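PDB 6K5J: GH3 beta-N-acetylglucosaminidase from Paenibacillaceae, which hydrolyses beta-linked N-acetylglucosamine residues from the non-reducing ends of its substrates, probably chitin-derived oligosaccharides among them. Local coordinates for residues Val365-Ser378 with Thr498-Ala512. Residues are numbered along the deposited sequence; the frame is centred on the assembly and turned at random.
Sequences VERISEKSITLLRS and TFFAAYENTPSAMRA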
loop_
_atom_site.group_PDB
_atom_site.type_symbol
_atom_site.label_atom_id
_atom_site.label_comp_id
_atom_site.label_asym_id
_atom_site.label_seq_id
_atom_site.Cartn_x
_atom_site.Cartn_y
_atom_site.Cartn_z
ATOM N N VAL A 365 -13.336 12.152 4.800
ATOM C CA VAL A 365 -12.980 10.732 4.802
ATOM C C VAL A 365 -13.919 9.948 5.716
ATOM O O VAL A 365 -14.183 8.765 5.469
ATOM C CB VAL A 365 -11.496 10.503 5.180
ATOM C CG1 VAL A 365 -10.556 11.199 4.187
ATOM C CG2 VAL A 365 -11.204 10.929 6.586
ATOM N N GLU A 366 -14.441 10.582 6.769
ATOM C CA GLU A 366 -15.480 9.941 7.575
ATOM C C GLU A 366 -16.696 9.587 6.724
ATOM O O GLU A 366 -17.258 8.490 6.841
ATOM C CB GLU A 366 -15.875 10.857 8.737
ATOM C CG GLU A 366 -14.845 10.829 9.870
ATOM C CD GLU A 366 -15.130 11.826 10.972
ATOM O OE1 GLU A 366 -16.070 12.645 10.824
ATOM O OE2 GLU A 366 -14.399 11.785 11.990
ATOM N N ARG A 367 -17.096 10.489 5.834
ATOM C CA ARG A 367 -18.245 10.202 4.988
ATOM C C ARG A 367 -17.948 9.086 3.994
ATOM O O ARG A 367 -18.851 8.318 3.644
ATOM C CB ARG A 367 -18.697 11.482 4.294
ATOM C CG ARG A 367 -19.291 12.470 5.294
ATOM C CD ARG A 367 -19.858 13.730 4.627
ATOM N NE ARG A 367 -19.939 14.779 5.630
ATOM C CZ ARG A 367 -19.120 15.819 5.688
ATOM N NH1 ARG A 367 -18.171 15.968 4.773
ATOM N NH2 ARG A 367 -19.253 16.706 6.661
ATOM N N ILE A 368 -16.693 8.957 3.555
ATOM C CA ILE A 368 -16.306 7.829 2.705
ATOM C C ILE A 368 -16.498 6.509 3.444
ATOM O O ILE A 368 -17.099 5.563 2.919
ATOM C CB ILE A 368 -14.849 7.991 2.228
ATOM C CG1 ILE A 368 -14.698 9.227 1.332
ATOM C CG2 ILE A 368 -14.373 6.748 1.508
ATOM C CD1 ILE A 368 -13.289 9.416 0.843
ATOM N N SER A 369 -15.986 6.419 4.675
ATOM C CA SER A 369 -16.060 5.158 5.404
ATOM C C SER A 369 -17.495 4.781 5.743
ATOM O O SER A 369 -17.809 3.590 5.830
ATOM C CB SER A 369 -15.222 5.238 6.686
ATOM O OG SER A 369 -13.887 5.609 6.402
ATOM N N GLU A 370 -18.375 5.770 5.956
ATOM C CA GLU A 370 -19.790 5.458 6.177
ATOM C C GLU A 370 -20.384 4.680 5.007
ATOM O O GLU A 370 -21.296 3.870 5.202
ATOM C CB GLU A 370 -20.599 6.740 6.414
ATOM C CG GLU A 370 -20.240 7.480 7.714
ATOM C CD GLU A 370 -21.099 8.721 7.957
ATOM O OE1 GLU A 370 -22.115 8.903 7.256
ATOM O OE2 GLU A 370 -20.750 9.515 8.852
ATOM N N LYS A 371 -19.895 4.921 3.786
ATOM C CA LYS A 371 -20.393 4.213 2.612
ATOM C C LYS A 371 -19.743 2.849 2.414
ATOM O O LYS A 371 -20.208 2.077 1.568
ATOM C CB LYS A 371 -20.171 5.059 1.343
ATOM C CG LYS A 371 -21.084 6.275 1.216
ATOM C CD LYS A 371 -20.787 7.084 -0.065
ATOM C CE LYS A 371 -21.524 6.530 -1.291
ATOM N NZ LYS A 371 -21.060 7.145 -2.589
ATOM N N SER A 372 -18.698 2.533 3.173
ATOM C CA SER A 372 -17.853 1.369 2.941
ATOM C C SER A 372 -18.255 0.147 3.767
ATOM O O SER A 372 -18.220 -0.975 3.249
ATOM C CB SER A 372 -16.387 1.753 3.230
ATOM O OG SER A 372 -15.494 0.679 3.017
ATOM N N ILE A 373 -18.659 0.335 5.032
ATOM C CA ILE A 373 -18.963 -0.795 5.913
ATOM C C ILE A 373 -19.962 -1.729 5.248
ATOM O O ILE A 373 -20.999 -1.295 4.733
ATOM C CB ILE A 373 -19.503 -0.304 7.269
ATOM C CG1 ILE A 373 -18.565 0.755 7.880
ATOM C CG2 ILE A 373 -19.721 -1.512 8.192
ATOM C CD1 ILE A 373 -17.151 0.246 8.196
ATOM N N THR A 374 -19.657 -3.024 5.287
ATOM C CA THR A 374 -20.391 -4.043 4.552
ATOM C C THR A 374 -20.884 -5.118 5.509
ATOM O O THR A 374 -20.172 -5.505 6.434
ATOM C CB THR A 374 -19.481 -4.652 3.479
ATOM O OG1 THR A 374 -18.998 -3.595 2.636
ATOM C CG2 THR A 374 -20.224 -5.686 2.643
ATOM N N LEU A 375 -22.109 -5.586 5.300
ATOM C CA LEU A 375 -22.676 -6.677 6.083
ATOM C C LEU A 375 -22.687 -7.924 5.212
ATOM O O LEU A 375 -23.377 -7.961 4.190
ATOM C CB LEU A 375 -24.093 -6.341 6.564
ATOM C CG LEU A 375 -24.839 -7.420 7.379
ATOM C CD1 LEU A 375 -23.996 -7.923 8.554
ATOM C CD2 LEU A 375 -26.169 -6.884 7.883
ATOM N N LEU A 376 -21.925 -8.939 5.604
ATOM C CA LEU A 376 -21.835 -10.162 4.818
ATOM C C LEU A 376 -22.771 -11.255 5.304
ATOM O O LEU A 376 -23.174 -12.112 4.509
ATOM C CB LEU A 376 -20.397 -10.702 4.832
ATOM C CG LEU A 376 -19.368 -10.037 3.913
ATOM C CD1 LEU A 376 -18.965 -8.698 4.457
ATOM C CD2 LEU A 376 -18.131 -10.931 3.792
ATOM N N ARG A 377 -23.144 -11.243 6.580
ATOM C CA ARG A 377 -23.949 -12.325 7.127
ATOM C C ARG A 377 -24.686 -11.795 8.346
ATOM O O ARG A 377 -24.106 -11.067 9.145
ATOM C CB ARG A 377 -23.071 -13.527 7.512
ATOM C CG ARG A 377 -23.844 -14.685 8.134
ATOM C CD ARG A 377 -22.920 -15.773 8.662
ATOM N NE ARG A 377 -22.180 -16.424 7.597
ATOM C CZ ARG A 377 -21.105 -17.176 7.786
ATOM N NH1 ARG A 377 -20.635 -17.372 9.012
ATOM N NH2 ARG A 377 -20.501 -17.734 6.748
ATOM N N SER A 378 -25.961 -12.151 8.473
ATOM C CA SER A 378 -26.715 -11.813 9.674
ATOM C C SER A 378 -27.956 -12.685 9.726
ATOM O O SER A 378 -28.400 -13.228 8.709
ATOM C CB SER A 378 -27.105 -10.336 9.717
ATOM O OG SER A 378 -27.900 -10.017 8.597
ATOM N N THR A 498 -23.223 -13.109 12.652
ATOM C CA THR A 498 -23.249 -11.727 12.180
ATOM C C THR A 498 -21.822 -11.303 11.881
ATOM O O THR A 498 -20.980 -11.299 12.784
ATOM C CB THR A 498 -23.865 -10.792 13.226
ATOM O OG1 THR A 498 -25.129 -11.316 13.647
ATOM C CG2 THR A 498 -24.057 -9.390 12.658
ATOM N N PHE A 499 -21.554 -10.943 10.621
ATOM C CA PHE A 499 -20.200 -10.623 10.173
ATOM C C PHE A 499 -20.230 -9.365 9.319
ATOM O O PHE A 499 -20.940 -9.313 8.308
ATOM C CB PHE A 499 -19.589 -11.790 9.385
ATOM C CG PHE A 499 -18.156 -11.558 8.970
ATOM C CD1 PHE A 499 -17.865 -10.882 7.788
ATOM C CD2 PHE A 499 -17.105 -12.004 9.764
ATOM C CE1 PHE A 499 -16.540 -10.648 7.400
ATOM C CE2 PHE A 499 -15.781 -11.786 9.389
ATOM C CZ PHE A 499 -15.495 -11.102 8.183
ATOM N N PHE A 500 -19.435 -8.373 9.707
ATOM C CA PHE A 500 -19.247 -7.133 8.964
ATOM C C PHE A 500 -17.830 -7.080 8.410
ATOM O O PHE A 500 -16.907 -7.676 8.970
ATOM C CB PHE A 500 -19.457 -5.903 9.859
ATOM C CG PHE A 500 -20.866 -5.722 10.346
ATOM C CD1 PHE A 500 -21.291 -6.332 11.524
ATOM C CD2 PHE A 500 -21.763 -4.919 9.639
ATOM C CE1 PHE A 500 -22.579 -6.163 11.985
ATOM C CE2 PHE A 500 -23.060 -4.750 10.091
ATOM C CZ PHE A 500 -23.471 -5.373 11.271
ATOM N N ALA A 501 -17.647 -6.313 7.331
ATOM C CA ALA A 501 -16.314 -5.990 6.835
ATOM C C ALA A 501 -16.104 -4.484 6.890
ATOM O O ALA A 501 -16.931 -3.716 6.381
ATOM C CB ALA A 501 -16.095 -6.505 5.402
ATOM N N ALA A 502 -14.988 -4.067 7.488
ATOM C CA ALA A 502 -14.555 -2.677 7.442
ATOM C C ALA A 502 -13.309 -2.455 6.600
ATOM O O ALA A 502 -12.985 -1.295 6.304
ATOM C CB ALA A 502 -14.298 -2.142 8.864
ATOM N N TYR A 503 -12.590 -3.516 6.229
ATOM C CA TYR A 503 -11.449 -3.507 5.308
ATOM C C TYR A 503 -10.217 -2.791 5.857
ATOM O O TYR A 503 -9.206 -2.681 5.140
ATOM C CB TYR A 503 -11.828 -2.901 3.941
ATOM C CG TYR A 503 -13.124 -3.467 3.403
ATOM C CD1 TYR A 503 -13.150 -4.704 2.770
ATOM C CD2 TYR A 503 -14.333 -2.786 3.567
ATOM C CE1 TYR A 503 -14.333 -5.242 2.289
ATOM C CE2 TYR A 503 -15.523 -3.321 3.095
ATOM C CZ TYR A 503 -15.511 -4.545 2.448
ATOM O OH TYR A 503 -16.689 -5.086 1.971
ATOM N N GLU A 504 -10.256 -2.299 7.091
ATOM C CA GLU A 504 -9.142 -1.566 7.687
ATOM C C GLU A 504 -9.544 -1.223 9.116
ATOM O O GLU A 504 -10.714 -1.344 9.495
ATOM C CB GLU A 504 -8.784 -0.301 6.901
ATOM C CG GLU A 504 -9.939 0.661 6.770
ATOM C CD GLU A 504 -9.660 1.761 5.776
ATOM O OE1 GLU A 504 -8.976 1.503 4.758
ATOM O OE2 GLU A 504 -10.125 2.890 6.024
ATOM N N ASN A 505 -8.557 -0.803 9.916
ATOM C CA ASN A 505 -8.797 -0.380 11.294
ATOM C C ASN A 505 -8.519 1.109 11.492
ATOM O O ASN A 505 -8.131 1.538 12.582
ATOM C CB ASN A 505 -7.973 -1.223 12.273
ATOM C CG ASN A 505 -6.476 -0.986 12.150
ATOM O OD1 ASN A 505 -6.019 -0.280 11.261
ATOM N ND2 ASN A 505 -5.704 -1.594 13.051
ATOM N N THR A 506 -8.700 1.901 10.436
ATOM C CA THR A 506 -8.475 3.339 10.476
ATOM C C THR A 506 -9.472 4.031 11.403
ATOM O O THR A 506 -10.529 3.476 11.713
ATOM C CB THR A 506 -8.635 3.928 9.081
ATOM O OG1 THR A 506 -9.961 3.645 8.609
ATOM C CG2 THR A 506 -7.618 3.336 8.117
ATOM N N PRO A 507 -9.174 5.269 11.826
ATOM C CA PRO A 507 -10.149 5.996 12.655
ATOM C C PRO A 507 -11.517 6.117 12.006
ATOM O O PRO A 507 -12.531 5.861 12.664
ATOM C CB PRO A 507 -9.478 7.365 12.854
ATOM C CG PRO A 507 -8.014 7.061 12.808
ATOM C CD PRO A 507 -7.889 5.994 11.731
ATOM N N SER A 508 -11.573 6.485 10.717
ATOM C CA SER A 508 -12.865 6.708 10.079
ATOM C C SER A 508 -13.623 5.406 9.856
ATOM O O SER A 508 -14.856 5.410 9.881
ATOM C CB SER A 508 -12.691 7.464 8.757
ATOM O OG SER A 508 -11.992 6.683 7.801
ATOM N N ALA A 509 -12.916 4.293 9.628
ATOM C CA ALA A 509 -13.602 3.015 9.453
ATOM C C ALA A 509 -14.201 2.542 10.770
ATOM O O ALA A 509 -15.301 1.985 10.795
ATOM C CB ALA A 509 -12.640 1.956 8.900
ATOM N N MET A 510 -13.503 2.778 11.878
ATOM C CA MET A 510 -14.040 2.356 13.163
ATOM C C MET A 510 -15.176 3.263 13.615
ATOM O O MET A 510 -16.118 2.793 14.270
ATOM C CB MET A 510 -12.914 2.296 14.197
ATOM C CG MET A 510 -11.851 1.214 13.883
ATOM S SD MET A 510 -12.521 -0.475 13.762
ATOM C CE MET A 510 -12.802 -0.689 11.983
ATOM N N ARG A 511 -15.120 4.549 13.264
ATOM C CA ARG A 511 -16.248 5.440 13.531
ATOM C C ARG A 511 -17.487 4.971 12.788
ATOM O O ARG A 511 -18.565 4.849 13.376
ATOM C CB ARG A 511 -15.903 6.878 13.145
ATOM C CG ARG A 511 -17.090 7.866 13.255
ATOM C CD ARG A 511 -16.723 9.258 12.698
ATOM N NE ARG A 511 -17.884 10.152 12.682
ATOM C CZ ARG A 511 -18.786 10.204 11.708
ATOM N NH1 ARG A 511 -18.672 9.416 10.643
ATOM N NH2 ARG A 511 -19.811 11.055 11.798
ATOM N N ALA A 512 -17.339 4.682 11.489
ATOM C CA ALA A 512 -18.467 4.227 10.685
ATOM C C ALA A 512 -18.992 2.893 11.192
ATOM O O ALA A 512 -20.206 2.673 11.251
ATOM C CB ALA A 512 -18.047 4.117 9.218
HETATM O O HOH W 1 -16.697 7.467 9.560
HETATM O O HOH W 2 -12.915 3.193 5.469
HETATM O O HOH W 3 -14.282 0.983 5.677
#
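Thr374 OG1 is held by two partners: it accepts from Tyr503 OH at 2.8 Å and donates to Ser372 O in that carbonyl's plane. Because OG1 stands anti to its own carbonyl carbon (chi1 -56°), it reaches the edge of the Tyr503 ring, while Ala501 CB lies over one face. Between the helices, the hydroxyls Ser369 OG and Ser508 OG share a hydrogen bond of 2.6 Å. Arg511 serves two glutamates differently. Its NH1 meets the anti lone pair of Glu370 OE2 at 2.7 Å in a nearly straight bond (170°), whereas the Glu366 carboxylate stacks on the guanidinium, planes 6° apart, with OE1 over one face, 3.6 Å from NE, and no N-H aimed at it. A water donates to Glu366 O and Ser508 O and accepts from Arg511 NH1. A leucine in place of Arg511 would probably leave both carboxylates without their shared cation and this water without its donor. Leu375 CD1 sits over the Phe500 ring, 3.8 Å from its centroid. Phe499 O accepts from Leu376 N at 2.9 Å and only weakly from Arg377 N, a classic beta bulge. Strand 374-377 pairs antiparallel with strand 499-501 at the margin of an otherwise parallel sheet, consistent with the alpha/beta sandwich accompanying the TIM barrel in many family 3 glycoside hydrolases.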